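Guanidinopropionase (Pseudomonas aeruginosa, PDB 3NIQ) catalyses the manganese-dependent hydrolysis of 3-guanidinopropanoate to beta-alanine and urea, working as a homohexamer of the arginase family. Local coordinates at residues T22-P27 with S66-V71; I40-D45 with R103-F108; G47-A52 with D155-D160; D81-G86 with S313-A318; Q267-L272 with L307-E312. One frame throughout, in Å; residues are numbered along the deposited sequence.

Contact 1 (T22-P27 with S66-V71)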
# COMPACT_ATOMS: atom_id res chain seq x y z
N THR A 22 -12.70 8.85 19.91
CA THR A 22 -11.95 9.80 20.75
C THR A 22 -10.72 9.10 21.35
O THR A 22 -10.65 7.88 21.35
CB THR A 22 -12.82 10.25 21.93
OG1 THR A 22 -13.34 9.09 22.58
CG2 THR A 22 -13.99 11.11 21.48
N PHE A 23 -9.77 9.87 21.89
CA PHE A 23 -8.62 9.24 22.53
C PHE A 23 -9.09 8.23 23.57
O PHE A 23 -9.88 8.57 24.45
CB PHE A 23 -7.72 10.28 23.20
CG PHE A 23 -6.88 11.06 22.25
CD1 PHE A 23 -6.02 10.40 21.35
CD2 PHE A 23 -6.93 12.46 22.25
CE1 PHE A 23 -5.23 11.14 20.45
CE2 PHE A 23 -6.12 13.19 21.38
CZ PHE A 23 -5.28 12.52 20.46
N MET A 24 -8.60 6.99 23.46
CA MET A 24 -8.91 5.90 24.39
C MET A 24 -10.42 5.66 24.51
O MET A 24 -10.87 5.07 25.48
CB MET A 24 -8.31 6.18 25.78
CG MET A 24 -6.85 6.69 25.78
SD MET A 24 -5.71 5.50 25.10
CE MET A 24 -4.15 6.42 25.22
N ARG A 25 -11.20 6.15 23.53
CA ARG A 25 -12.68 6.09 23.55
C ARG A 25 -13.27 6.66 24.83
O ARG A 25 -14.27 6.15 25.36
CB ARG A 25 -13.18 4.64 23.33
CG ARG A 25 -12.64 4.01 22.02
CD ARG A 25 -13.58 2.93 21.48
NE ARG A 25 -13.62 1.77 22.36
CZ ARG A 25 -14.53 0.80 22.26
NH1 ARG A 25 -15.47 0.84 21.32
NH2 ARG A 25 -14.50 -0.22 23.10
N LEU A 26 -12.66 7.74 25.31
CA LEU A 26 -13.14 8.44 26.49
C LEU A 26 -14.18 9.46 26.05
O LEU A 26 -14.33 9.71 24.83
CB LEU A 26 -11.95 9.14 27.20
CG LEU A 26 -10.97 8.23 27.96
CD1 LEU A 26 -9.61 8.89 28.11
CD2 LEU A 26 -11.49 7.84 29.34
N PRO A 27 -14.93 10.04 27.02
CA PRO A 27 -15.80 11.16 26.66
C PRO A 27 -14.99 12.37 26.20
O PRO A 27 -13.82 12.54 26.61
CB PRO A 27 -16.56 11.46 27.98
CG PRO A 27 -16.43 10.21 28.79
CD PRO A 27 -15.04 9.72 28.45
N SER A 66 -8.29 3.14 20.10
CA SER A 66 -9.39 2.20 20.39
C SER A 66 -8.90 0.84 20.84
O SER A 66 -9.65 0.09 21.47
CB SER A 66 -10.23 2.00 19.12
OG SER A 66 -11.10 3.09 19.00
N LEU A 67 -7.65 0.49 20.52
CA LEU A 67 -7.12 -0.84 20.88
C LEU A 67 -6.60 -0.91 22.30
O LEU A 67 -6.32 -2.00 22.81
CB LEU A 67 -6.01 -1.28 19.91
CG LEU A 67 -6.31 -1.23 18.41
CD1 LEU A 67 -5.22 -1.94 17.62
CD2 LEU A 67 -7.67 -1.88 18.12
N MET A 68 -6.45 0.26 22.94
CA MET A 68 -5.92 0.31 24.31
C MET A 68 -6.97 -0.14 25.31
O MET A 68 -8.17 0.13 25.14
CB MET A 68 -5.46 1.72 24.66
CG MET A 68 -4.29 2.25 23.79
SD MET A 68 -2.81 1.26 24.01
CE MET A 68 -2.84 0.16 22.59
N ARG A 69 -6.52 -0.83 26.36
CA ARG A 69 -7.42 -1.33 27.39
C ARG A 69 -7.31 -0.47 28.67
O ARG A 69 -6.67 0.59 28.66
CB ARG A 69 -7.18 -2.83 27.61
CG ARG A 69 -7.31 -3.62 26.29
CD ARG A 69 -7.34 -5.14 26.44
NE ARG A 69 -7.27 -5.81 25.13
CZ ARG A 69 -6.14 -5.98 24.44
NH1 ARG A 69 -4.99 -5.52 24.94
NH2 ARG A 69 -6.14 -6.62 23.26
N LYS A 70 -7.94 -0.91 29.76
CA LYS A 70 -8.08 -0.05 30.93
C LYS A 70 -6.92 -0.10 31.91
O LYS A 70 -6.74 0.81 32.72
CB LYS A 70 -9.39 -0.35 31.65
CG LYS A 70 -10.64 0.05 30.86
CD LYS A 70 -11.92 0.03 31.71
CE LYS A 70 -12.31 -1.37 32.19
NZ LYS A 70 -13.78 -1.43 32.49
N VAL A 71 -6.14 -1.18 31.88
CA VAL A 71 -5.15 -1.39 32.92
C VAL A 71 -3.79 -1.80 32.36
O VAL A 71 -3.70 -2.67 31.49
CB VAL A 71 -5.64 -2.43 33.97
CG1 VAL A 71 -4.57 -2.70 35.03
CG2 VAL A 71 -6.94 -1.96 34.63
O HOH W 1 -10.87 5.63 19.43
O HOH W 2 -9.58 2.46 26.42

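Contact 2 (I40-D45 with R103-F108)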
# COMPACT_ATOMS: atom_id res chain seq x y z
N ILE A 40 -4.88 15.72 24.39
CA ILE A 40 -5.03 16.81 23.45
C ILE A 40 -4.32 16.52 22.15
O ILE A 40 -3.17 16.07 22.14
CB ILE A 40 -4.45 18.13 24.03
CG1 ILE A 40 -5.12 18.49 25.37
CG2 ILE A 40 -4.65 19.29 23.03
CD1 ILE A 40 -4.13 19.22 26.38
N GLY A 41 -4.99 16.82 21.04
CA GLY A 41 -4.34 16.74 19.75
C GLY A 41 -3.79 18.09 19.32
O GLY A 41 -4.42 19.12 19.54
N VAL A 42 -2.61 18.09 18.69
CA VAL A 42 -2.11 19.32 18.08
C VAL A 42 -1.77 19.09 16.61
O VAL A 42 -0.62 18.79 16.26
CB VAL A 42 -0.93 19.88 18.82
CG1 VAL A 42 -0.65 21.29 18.29
CG2 VAL A 42 -1.19 19.88 20.34
N PRO A 43 -2.79 19.22 15.75
CA PRO A 43 -2.68 18.80 14.36
C PRO A 43 -2.00 19.87 13.54
O PRO A 43 -2.65 20.61 12.82
CB PRO A 43 -4.14 18.60 13.95
CG PRO A 43 -4.91 19.59 14.82
CD PRO A 43 -4.17 19.61 16.12
N TRP A 44 -0.67 19.95 13.65
CA TRP A 44 0.06 21.09 13.13
C TRP A 44 1.46 20.68 12.67
O TRP A 44 2.24 20.10 13.44
CB TRP A 44 0.14 22.16 14.21
CG TRP A 44 0.88 23.40 13.80
CD1 TRP A 44 0.68 24.13 12.66
CD2 TRP A 44 1.91 24.08 14.53
NE1 TRP A 44 1.54 25.21 12.63
CE2 TRP A 44 2.30 25.20 13.77
CE3 TRP A 44 2.54 23.84 15.76
CZ2 TRP A 44 3.30 26.08 14.18
CZ3 TRP A 44 3.53 24.73 16.19
CH2 TRP A 44 3.89 25.85 15.40
N ASP A 45 1.77 20.92 11.41
CA ASP A 45 3.11 20.57 10.90
C ASP A 45 3.75 21.73 10.12
O ASP A 45 4.60 21.51 9.25
CB ASP A 45 3.09 19.25 10.09
CG ASP A 45 2.12 19.29 8.89
OD1 ASP A 45 1.72 20.40 8.45
OD2 ASP A 45 1.77 18.19 8.40
N ARG A 103 0.91 31.28 18.40
CA ARG A 103 0.12 32.09 19.33
C ARG A 103 -1.10 31.33 19.83
O ARG A 103 -1.37 31.29 21.04
CB ARG A 103 -0.33 33.40 18.69
CG ARG A 103 -1.11 34.33 19.64
CD ARG A 103 -1.70 35.57 18.90
NE ARG A 103 -2.61 35.16 17.83
CZ ARG A 103 -3.90 34.85 18.00
NH1 ARG A 103 -4.45 34.92 19.22
NH2 ARG A 103 -4.64 34.45 16.97
N ARG A 104 -1.86 30.75 18.90
CA ARG A 104 -3.13 30.12 19.23
C ARG A 104 -2.91 28.88 20.10
O ARG A 104 -3.62 28.66 21.08
CB ARG A 104 -3.91 29.79 17.96
CG ARG A 104 -4.53 31.06 17.32
CD ARG A 104 -4.81 30.91 15.84
NE ARG A 104 -5.95 30.02 15.59
CZ ARG A 104 -6.72 30.07 14.51
NH1 ARG A 104 -6.49 30.97 13.57
NH2 ARG A 104 -7.73 29.22 14.38
N ILE A 105 -1.88 28.11 19.75
CA ILE A 105 -1.59 26.90 20.51
C ILE A 105 -1.20 27.22 21.94
O ILE A 105 -1.70 26.59 22.88
CB ILE A 105 -0.52 26.02 19.85
CG1 ILE A 105 -1.04 25.52 18.49
CG2 ILE A 105 -0.15 24.89 20.78
CD1 ILE A 105 0.01 24.89 17.59
N GLU A 106 -0.32 28.20 22.12
CA GLU A 106 0.09 28.59 23.48
C GLU A 106 -1.12 29.06 24.31
O GLU A 106 -1.23 28.75 25.49
CB GLU A 106 1.16 29.70 23.45
CG GLU A 106 1.51 30.20 24.87
CD GLU A 106 2.58 31.30 24.92
OE1 GLU A 106 3.17 31.64 23.86
OE2 GLU A 106 2.83 31.81 26.03
N GLY A 107 -2.01 29.85 23.68
CA GLY A 107 -3.20 30.38 24.36
C GLY A 107 -4.07 29.25 24.91
O GLY A 107 -4.54 29.31 26.04
N PHE A 108 -4.25 28.20 24.11
CA PHE A 108 -4.96 27.02 24.55
C PHE A 108 -4.28 26.37 25.75
O PHE A 108 -4.92 26.06 26.76
CB PHE A 108 -5.04 26.03 23.37
CG PHE A 108 -5.86 24.80 23.67
CD1 PHE A 108 -7.25 24.84 23.62
CD2 PHE A 108 -5.23 23.60 23.97
CE1 PHE A 108 -8.02 23.69 23.88
CE2 PHE A 108 -5.98 22.45 24.24
CZ PHE A 108 -7.39 22.49 24.20

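Contact 3 (G47-A52 with D155-D160)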
# COMPACT_ATOMS: atom_id res chain seq x y z
N GLY A 47 6.01 23.61 11.10
CA GLY A 47 7.46 23.60 11.33
C GLY A 47 8.23 22.58 10.48
O GLY A 47 9.47 22.49 10.60
N THR A 48 7.53 21.82 9.64
CA THR A 48 8.20 20.72 8.94
C THR A 48 9.00 21.18 7.70
O THR A 48 8.46 21.75 6.76
CB THR A 48 7.20 19.56 8.60
OG1 THR A 48 6.78 18.93 9.82
CG2 THR A 48 7.89 18.54 7.72
N THR A 49 10.29 20.86 7.71
CA THR A 49 11.20 21.28 6.64
C THR A 49 11.37 20.28 5.51
O THR A 49 11.86 20.62 4.43
CB THR A 49 12.58 21.60 7.20
OG1 THR A 49 13.05 20.48 7.94
CG2 THR A 49 12.50 22.82 8.11
N ASN A 50 10.94 19.05 5.75
CA ASN A 50 11.05 17.97 4.78
C ASN A 50 9.68 17.35 4.46
O ASN A 50 8.91 17.93 3.71
CB ASN A 50 12.06 16.93 5.34
CG ASN A 50 12.28 15.74 4.41
OD1 ASN A 50 12.48 15.89 3.18
ND2 ASN A 50 12.26 14.54 5.00
N ARG A 51 9.37 16.19 5.02
CA ARG A 51 8.12 15.50 4.66
C ARG A 51 7.03 15.89 5.64
O ARG A 51 7.13 15.58 6.82
CB ARG A 51 8.32 13.97 4.60
CG ARG A 51 9.45 13.56 3.67
CD ARG A 51 9.46 12.07 3.32
NE ARG A 51 9.35 11.21 4.50
CZ ARG A 51 9.52 9.90 4.50
NH1 ARG A 51 9.85 9.24 3.38
NH2 ARG A 51 9.37 9.22 5.63
N ALA A 52 6.03 16.62 5.17
CA ALA A 52 4.94 17.03 6.05
C ALA A 52 3.90 15.92 6.20
O ALA A 52 4.03 14.86 5.58
CB ALA A 52 4.30 18.31 5.53
N ASP A 155 19.38 26.33 15.18
CA ASP A 155 19.21 27.76 15.39
C ASP A 155 18.25 28.35 14.34
O ASP A 155 17.14 28.77 14.67
CB ASP A 155 20.59 28.46 15.40
CG ASP A 155 20.51 29.96 15.75
OD1 ASP A 155 19.59 30.38 16.48
OD2 ASP A 155 21.38 30.73 15.28
N ARG A 156 18.68 28.37 13.08
CA ARG A 156 17.88 28.99 12.01
C ARG A 156 17.78 28.06 10.80
O ARG A 156 18.68 27.25 10.59
CB ARG A 156 18.51 30.33 11.56
CG ARG A 156 18.65 31.42 12.64
CD ARG A 156 17.30 31.96 13.10
NE ARG A 156 17.39 33.24 13.81
CZ ARG A 156 17.43 33.38 15.14
NH1 ARG A 156 17.41 32.33 15.95
NH2 ARG A 156 17.50 34.59 15.67
N TYR A 157 16.71 28.20 10.02
CA TYR A 157 16.57 27.49 8.74
C TYR A 157 16.27 28.47 7.60
O TYR A 157 15.55 29.44 7.80
CB TYR A 157 15.43 26.46 8.79
CG TYR A 157 15.76 25.18 9.54
CD1 TYR A 157 16.11 24.00 8.85
CD2 TYR A 157 15.71 25.13 10.93
CE1 TYR A 157 16.40 22.82 9.55
CE2 TYR A 157 15.98 23.96 11.63
CZ TYR A 157 16.32 22.81 10.94
OH TYR A 157 16.59 21.68 11.66
N PHE A 158 16.81 28.19 6.42
CA PHE A 158 16.52 28.99 5.21
C PHE A 158 16.49 30.49 5.51
O PHE A 158 15.48 31.17 5.25
CB PHE A 158 15.19 28.55 4.56
CG PHE A 158 15.02 27.04 4.45
CD1 PHE A 158 15.64 26.33 3.41
CD2 PHE A 158 14.24 26.34 5.37
CE1 PHE A 158 15.48 24.95 3.29
CE2 PHE A 158 14.07 24.94 5.27
CZ PHE A 158 14.69 24.25 4.24
N GLY A 159 17.57 31.02 6.08
CA GLY A 159 17.64 32.43 6.43
C GLY A 159 17.46 32.69 7.92
O GLY A 159 18.21 32.16 8.75
N ASP A 160 16.47 33.51 8.26
CA ASP A 160 16.25 33.88 9.66
C ASP A 160 14.88 33.45 10.15
O ASP A 160 14.08 34.27 10.63
CB ASP A 160 16.53 35.37 9.87
CG ASP A 160 18.02 35.68 9.91
OD1 ASP A 160 18.78 34.90 10.54
OD2 ASP A 160 18.45 36.70 9.32

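Contact 4 (D81-G86 with S313-A318)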
# COMPACT_ATOMS: atom_id res chain seq x y z
N ASP A 81 -9.31 5.17 36.82
CA ASP A 81 -9.77 5.04 38.21
C ASP A 81 -8.98 5.98 39.11
O ASP A 81 -9.55 6.62 39.99
CB ASP A 81 -9.66 3.61 38.75
CG ASP A 81 -10.66 2.66 38.09
OD1 ASP A 81 -11.72 3.11 37.64
OD2 ASP A 81 -10.36 1.45 38.02
N LEU A 82 -7.67 6.09 38.85
CA LEU A 82 -6.81 6.98 39.62
C LEU A 82 -7.22 8.44 39.54
O LEU A 82 -7.31 9.11 40.56
CB LEU A 82 -5.34 6.85 39.20
CG LEU A 82 -4.53 5.74 39.80
CD1 LEU A 82 -3.05 5.99 39.48
CD2 LEU A 82 -4.77 5.69 41.33
N VAL A 83 -7.47 8.93 38.33
CA VAL A 83 -7.77 10.37 38.13
C VAL A 83 -8.77 10.56 37.00
O VAL A 83 -9.13 9.59 36.31
CB VAL A 83 -6.48 11.19 37.80
CG1 VAL A 83 -5.40 10.94 38.84
CG2 VAL A 83 -5.95 10.85 36.40
N ARG A 84 -9.22 11.79 36.81
CA ARG A 84 -10.13 12.12 35.72
C ARG A 84 -9.37 12.42 34.42
O ARG A 84 -8.59 13.38 34.34
CB ARG A 84 -11.01 13.30 36.11
CG ARG A 84 -11.84 13.07 37.38
CD ARG A 84 -12.58 14.34 37.80
NE ARG A 84 -13.33 14.88 36.66
CZ ARG A 84 -14.58 14.54 36.34
NH1 ARG A 84 -15.26 13.68 37.09
NH2 ARG A 84 -15.16 15.09 35.27
N VAL A 85 -9.63 11.58 33.42
CA VAL A 85 -9.00 11.67 32.10
C VAL A 85 -10.07 11.89 31.04
O VAL A 85 -11.17 11.32 31.10
CB VAL A 85 -8.20 10.37 31.76
CG1 VAL A 85 -7.28 10.59 30.53
CG2 VAL A 85 -7.36 9.94 32.95
N GLY A 86 -9.75 12.73 30.06
CA GLY A 86 -10.71 13.01 28.99
C GLY A 86 -10.06 13.46 27.71
O GLY A 86 -8.89 13.85 27.70
N SER A 313 1.20 10.99 38.86
CA SER A 313 1.63 12.33 39.27
C SER A 313 0.43 13.19 39.63
O SER A 313 0.44 13.84 40.67
CB SER A 313 2.49 13.02 38.20
OG SER A 313 3.76 12.41 38.09
N ALA A 314 -0.59 13.18 38.79
CA ALA A 314 -1.80 13.96 39.07
C ALA A 314 -2.47 13.50 40.37
O ALA A 314 -3.10 14.30 41.07
CB ALA A 314 -2.79 13.91 37.91
N ALA A 315 -2.34 12.21 40.67
CA ALA A 315 -2.98 11.63 41.85
C ALA A 315 -2.26 12.12 43.11
O ALA A 315 -2.91 12.48 44.09
CB ALA A 315 -2.96 10.07 41.79
N ARG A 316 -0.93 12.17 43.05
CA ARG A 316 -0.12 12.61 44.18
C ARG A 316 -0.32 14.10 44.46
O ARG A 316 -0.46 14.50 45.61
CB ARG A 316 1.36 12.32 43.98
CG ARG A 316 1.76 10.84 44.13
CD ARG A 316 3.30 10.69 44.20
NE ARG A 316 3.95 11.58 43.24
CZ ARG A 316 4.33 11.24 42.01
NH1 ARG A 316 4.14 9.98 41.58
NH2 ARG A 316 4.88 12.15 41.20
N SER A 317 -0.34 14.92 43.41
CA SER A 317 -0.49 16.36 43.61
C SER A 317 -1.88 16.76 44.12
O SER A 317 -2.02 17.78 44.82
CB SER A 317 -0.08 17.15 42.36
OG SER A 317 -1.13 17.17 41.43
N ALA A 318 -2.90 15.97 43.80
CA ALA A 318 -4.26 16.17 44.32
C ALA A 318 -4.34 15.91 45.82
O ALA A 318 -3.59 15.10 46.35
CB ALA A 318 -5.24 15.28 43.59

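Contact 5 (Q267-L272 with L307-E312)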
# COMPACT_ATOMS: atom_id res chain seq x y z
N GLN A 267 10.09 -0.03 27.74
CA GLN A 267 10.89 -0.27 28.94
C GLN A 267 11.45 1.05 29.49
O GLN A 267 11.45 1.29 30.69
CB GLN A 267 12.06 -1.23 28.66
CG GLN A 267 11.62 -2.65 28.25
CD GLN A 267 12.79 -3.51 27.75
OE1 GLN A 267 13.70 -3.03 27.05
NE2 GLN A 267 12.75 -4.79 28.07
N LEU A 268 11.92 1.92 28.60
CA LEU A 268 12.48 3.19 29.09
C LEU A 268 11.40 4.07 29.71
O LEU A 268 11.61 4.64 30.80
CB LEU A 268 13.21 3.91 27.96
CG LEU A 268 14.48 3.16 27.53
CD1 LEU A 268 14.93 3.63 26.16
CD2 LEU A 268 15.59 3.38 28.55
N VAL A 269 10.25 4.16 29.06
CA VAL A 269 9.16 4.99 29.58
C VAL A 269 8.63 4.46 30.93
O VAL A 269 8.43 5.22 31.88
CB VAL A 269 8.04 5.19 28.52
CG1 VAL A 269 6.79 5.79 29.15
CG2 VAL A 269 8.54 6.10 27.43
N ARG A 270 8.42 3.15 31.02
CA ARG A 270 7.99 2.54 32.28
C ARG A 270 8.92 2.86 33.46
O ARG A 270 8.47 3.09 34.57
CB ARG A 270 7.85 1.03 32.10
CG ARG A 270 6.60 0.64 31.30
CD ARG A 270 6.72 -0.78 30.73
NE ARG A 270 5.66 -1.05 29.76
CZ ARG A 270 5.49 -2.21 29.15
NH1 ARG A 270 6.29 -3.23 29.43
NH2 ARG A 270 4.50 -2.36 28.27
N GLY A 271 10.22 2.88 33.20
CA GLY A 271 11.23 3.21 34.22
C GLY A 271 11.24 4.67 34.67
O GLY A 271 12.00 5.05 35.58
N LEU A 272 10.37 5.48 34.06
CA LEU A 272 10.20 6.87 34.47
C LEU A 272 9.17 7.02 35.60
O LEU A 272 8.88 8.13 36.06
CB LEU A 272 9.81 7.74 33.28
CG LEU A 272 10.85 7.79 32.16
CD1 LEU A 272 10.41 8.71 31.03
CD2 LEU A 272 12.19 8.23 32.68
N LEU A 307 0.32 8.03 29.90
CA LEU A 307 -0.88 8.35 30.65
C LEU A 307 -0.83 7.73 32.04
O LEU A 307 -1.18 8.35 33.04
CB LEU A 307 -2.14 7.87 29.91
CG LEU A 307 -3.46 7.84 30.69
CD1 LEU A 307 -3.82 9.21 31.27
CD2 LEU A 307 -4.61 7.34 29.82
N CYS A 308 -0.39 6.48 32.10
CA CYS A 308 -0.35 5.78 33.37
C CYS A 308 0.54 6.52 34.36
O CYS A 308 0.22 6.63 35.54
CB CYS A 308 0.12 4.34 33.19
SG CYS A 308 -1.13 3.32 32.32
N LEU A 309 1.66 7.05 33.86
CA LEU A 309 2.59 7.77 34.73
C LEU A 309 2.09 9.15 35.11
O LEU A 309 2.25 9.58 36.25
CB LEU A 309 3.97 7.86 34.09
CG LEU A 309 4.61 6.54 33.66
CD1 LEU A 309 6.02 6.79 33.17
CD2 LEU A 309 4.59 5.52 34.82
N LEU A 310 1.46 9.84 34.16
CA LEU A 310 0.88 11.14 34.48
C LEU A 310 -0.29 11.01 35.46
O LEU A 310 -0.48 11.86 36.32
CB LEU A 310 0.39 11.86 33.22
CG LEU A 310 1.47 12.28 32.22
CD1 LEU A 310 0.79 12.68 30.90
CD2 LEU A 310 2.26 13.47 32.79
N ALA A 311 -1.10 9.97 35.29
CA ALA A 311 -2.17 9.71 36.25
C ALA A 311 -1.61 9.65 37.68
O ALA A 311 -2.18 10.27 38.58
CB ALA A 311 -2.90 8.41 35.91
N GLU A 312 -0.51 8.93 37.88
CA GLU A 312 0.10 8.83 39.21
C GLU A 312 0.57 10.19 39.72
O GLU A 312 0.38 10.51 40.88
CB GLU A 312 1.25 7.82 39.23
CG GLU A 312 0.81 6.37 39.15
CD GLU A 312 1.85 5.40 39.69
OE1 GLU A 312 1.45 4.42 40.35
OE2 GLU A 312 3.06 5.58 39.42

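Contact 1 (T22-P27 with S66-V71)
M24 and M68 meet through sulfur and methylene. The SD of M24 lies 3.8 Å from M68 CG and equally close to M68 CB, while the rest of M68 turns off and away. The second touch is R25 against S66: the CG and CD of R25 run alongside the hydroxyl, with R25 CD 3.5 Å from S66 OG, and the guanidinium continues past it at a slant to bonds with the carbonyls of I14 and A18. Two waters bridge the segments. One accepts from S66 OG at 2.6 Å and donates to T22 O at 3.0 Å; the other gives its two hydrogens to M24 O (3.1 Å) and M68 O (3.0 Å), clipping the two backbones together.

Further out, the loop 22-27 is held in a tight turn. M24 and R25 both have positive phi, and R25 N bonds back to T22 O. S65 OG takes the M24 N-H, and D87 takes that of F23. With chi1 at -45° and chi2 at -63°, the M24 chain doubles over and brings its sulfur to M68. R59 of a neighbouring subunit packs on S66.

The contact ties the loop leading to strand 37-42 to the loop between helices 57-64 and 79-82, away from the metal site. Direct contact is van der Waals throughout, sulfur on methylene and arginine methylenes beside a hydroxyl, and water makes the polar links between the two loops.

Contact 2 (I40-D45 with R103-F108)
I105 reaches from helix 98-114 into the notch between V42 and W44, and its long branch does all the touching. From CB, which faces the strand, CG1 leaves beside the backbone N (chi1 -64°) and the chain extends at chi2, so that CD1 is carried furthest from the helix. That one methyl meets V42 CG1 at 3.7 Å and W44 CE3 at 3.3 Å. It lies 3.2 Å off the indole plane, displaced towards the rim of the six-membered ring, with CD2 and CZ3 also close. One turn on, F108 repeats the theme: its CE2 comes 3.6 Å from I40 CG2, the two side chains sliding past each other in opposite directions.

Helix 98-114 forms a beta-alpha-beta crossover from strand 85-90 to the parallel strand 118-123, passing over strand 37-42, which lies between them in the sheet; I40 and V42 are its landing points. P131 of helix 129-136 packs against I105, and W44 also rests on S101 and L102.

Since every touching group is hydrocarbon or aromatic, the helix is seated by shape and exclusion of water, and the close fit of one methyl on the indole probably limits how far W44 can tilt towards the helix.

Contact 3 (G47-A52 with D155-D160)
A single methyl, CG2 of T49, fits into the corner made by two aromatic rings that follow each other in the chain, Y157 and F158. It sits over one face of the Y157 ring, 3.9 Å from Y157 CD1, and at the same time lies at the edge of F158, in the plane of that ring, 3.9 Å from F158 CE2. One ring therefore presents its flat side and the other its rim to the same carbon. The threonine side chain stands roughly at a right angle to that of Y157.

Rotation about the T49 CA-CB bond sorts its two branches: at chi1 54°, OG1 occupies the crowded position between N and the carbonyl carbon, where it bonds to NE2 of H165, and CG2 is left to meet the rings. Y157 has its own polar hold, OH to ND2 of N154. F158 adopts positive phi and so does G159, turning the chain sharply just beyond the rings. Within the same loop, R156 NH1 bridges to D155 OD1 at 3.0 Å. A longer ion pair runs from R156 NE to D160 OD1.

Neighbouring subunits close in: I96 of one packs on T49, and its N94 on F158, whereas A12 of another also touches F158.

These are loops that follow strands 37-42 and 142-147 of the arginase-type alpha/beta fold, and the second of them runs on from the metal ligands D148, H150 and D152. The side chain of Y157 is about 9 Å from a manganese ion, which is consistent with a place at the rim of the binuclear manganese site, close to the subunit interfaces.

Contact 4 (D81-G86 with S313-A318)
Apolar packing carries this contact, and V83 supplies the side chain. Its CG1 methyl settles on the last turns of helix 294-317, 3.9 Å from A315 CB and 4.1 Å from A314 CB, and it lies 3.8 Å from the backbone N of A315, so the methyl rests on the helix backbone as much as on the alanines. The small alanine side chains let it come that close. A chi1 of -52° sends CG1 out beside the backbone N, towards the helix. V83 is also the first residue to leave helical geometry after helix 79-82, so the chain straightens right where it meets the alanines. V37 of the adjacent strand packs on both V83 and A314.

The polar bonds of each segment are made within it or with residues outside the contact. In the helix, R316 NH2 makes a weak bond to S313 OG at 3.3 Å (124° at the hydrogen) and a further one to L275 O; S313 OG is also met by the L277 N-H. In the other segment R84 pairs through its backbone with Q36 and V37, and G86 with L39, which begins the alignment of strand 85-90 beside strand 37-42.

What results is a helix-on-sheet layer of the parallel alpha/beta fold of arginases: the C-terminal helix packs across the entrance to strand 85-90, the outermost strand at that end of the sheet within the chain.

Contact 5 (Q267-L272 with L307-E312)
The flat group here is the V269 peptide, whose oxygen is approached by a methyl of L309 from one side of the carbonyl plane and by an N-H from the other. L309 CD1 comes within 3.2 Å of V269 O, tilted well out of the carbonyl plane, while L272 N donates to the same oxygen at 2.9 Å from the opposite side of that plane. No aromatic ring takes part, and everything else is aliphatic: L309 CD1 lies 3.9 Å from L272 CB and 4.2 Å from V269 CG1. One methyl thus fits into the dip formed by the side chain and carbonyl of V269 and the CB of L272.

L309 reaches there because its CG is anti to the carbonyl carbon (chi1 -54°) and chi2 is extended, pushing CD1 straight at the end of helix 262-270. L272 comes just after that helix, and its N-H bonds three residues back where the helix winds down.

V269 is covered further by M302, E305 and L306 of helix 294-317. The contact packs this C-terminal helix of the arginase-type alpha/beta fold against the end of helix 262-270.

Seated this tightly, the methyl probably shields one side of a carbonyl whose oxygen still has its backbone bond; the segments meet through dispersion, with R270–E305 and E312–R273 as salt bridges beside it and R270 also reaching E212 of a neighbouring subunit.

Overall arrangement
Contacts 2 and 4 grip opposite faces of strand 37-42: I40 and V42 face helix 98-114, while V37 packs on V83 and A314. Contacts 4 and 5 share helix 294-317, and V83 CG1 lies 3.3 Å from A311 O. Contact 1 joins this cluster through L26 CD1, 3.8 Å from V85 CG1, and meets contact 2 where F23 CE2 is 3.8 Å from G41 N. Contact 3 lies across the chain, its centre about 38 Å from that of contact 4, but D45 at the end of contact 2 touches A52. Contact 3 lies nearer the metals than contact 2: the side chain of Y157 is about 9 Å from a manganese ion, that of W44 about 12 Å.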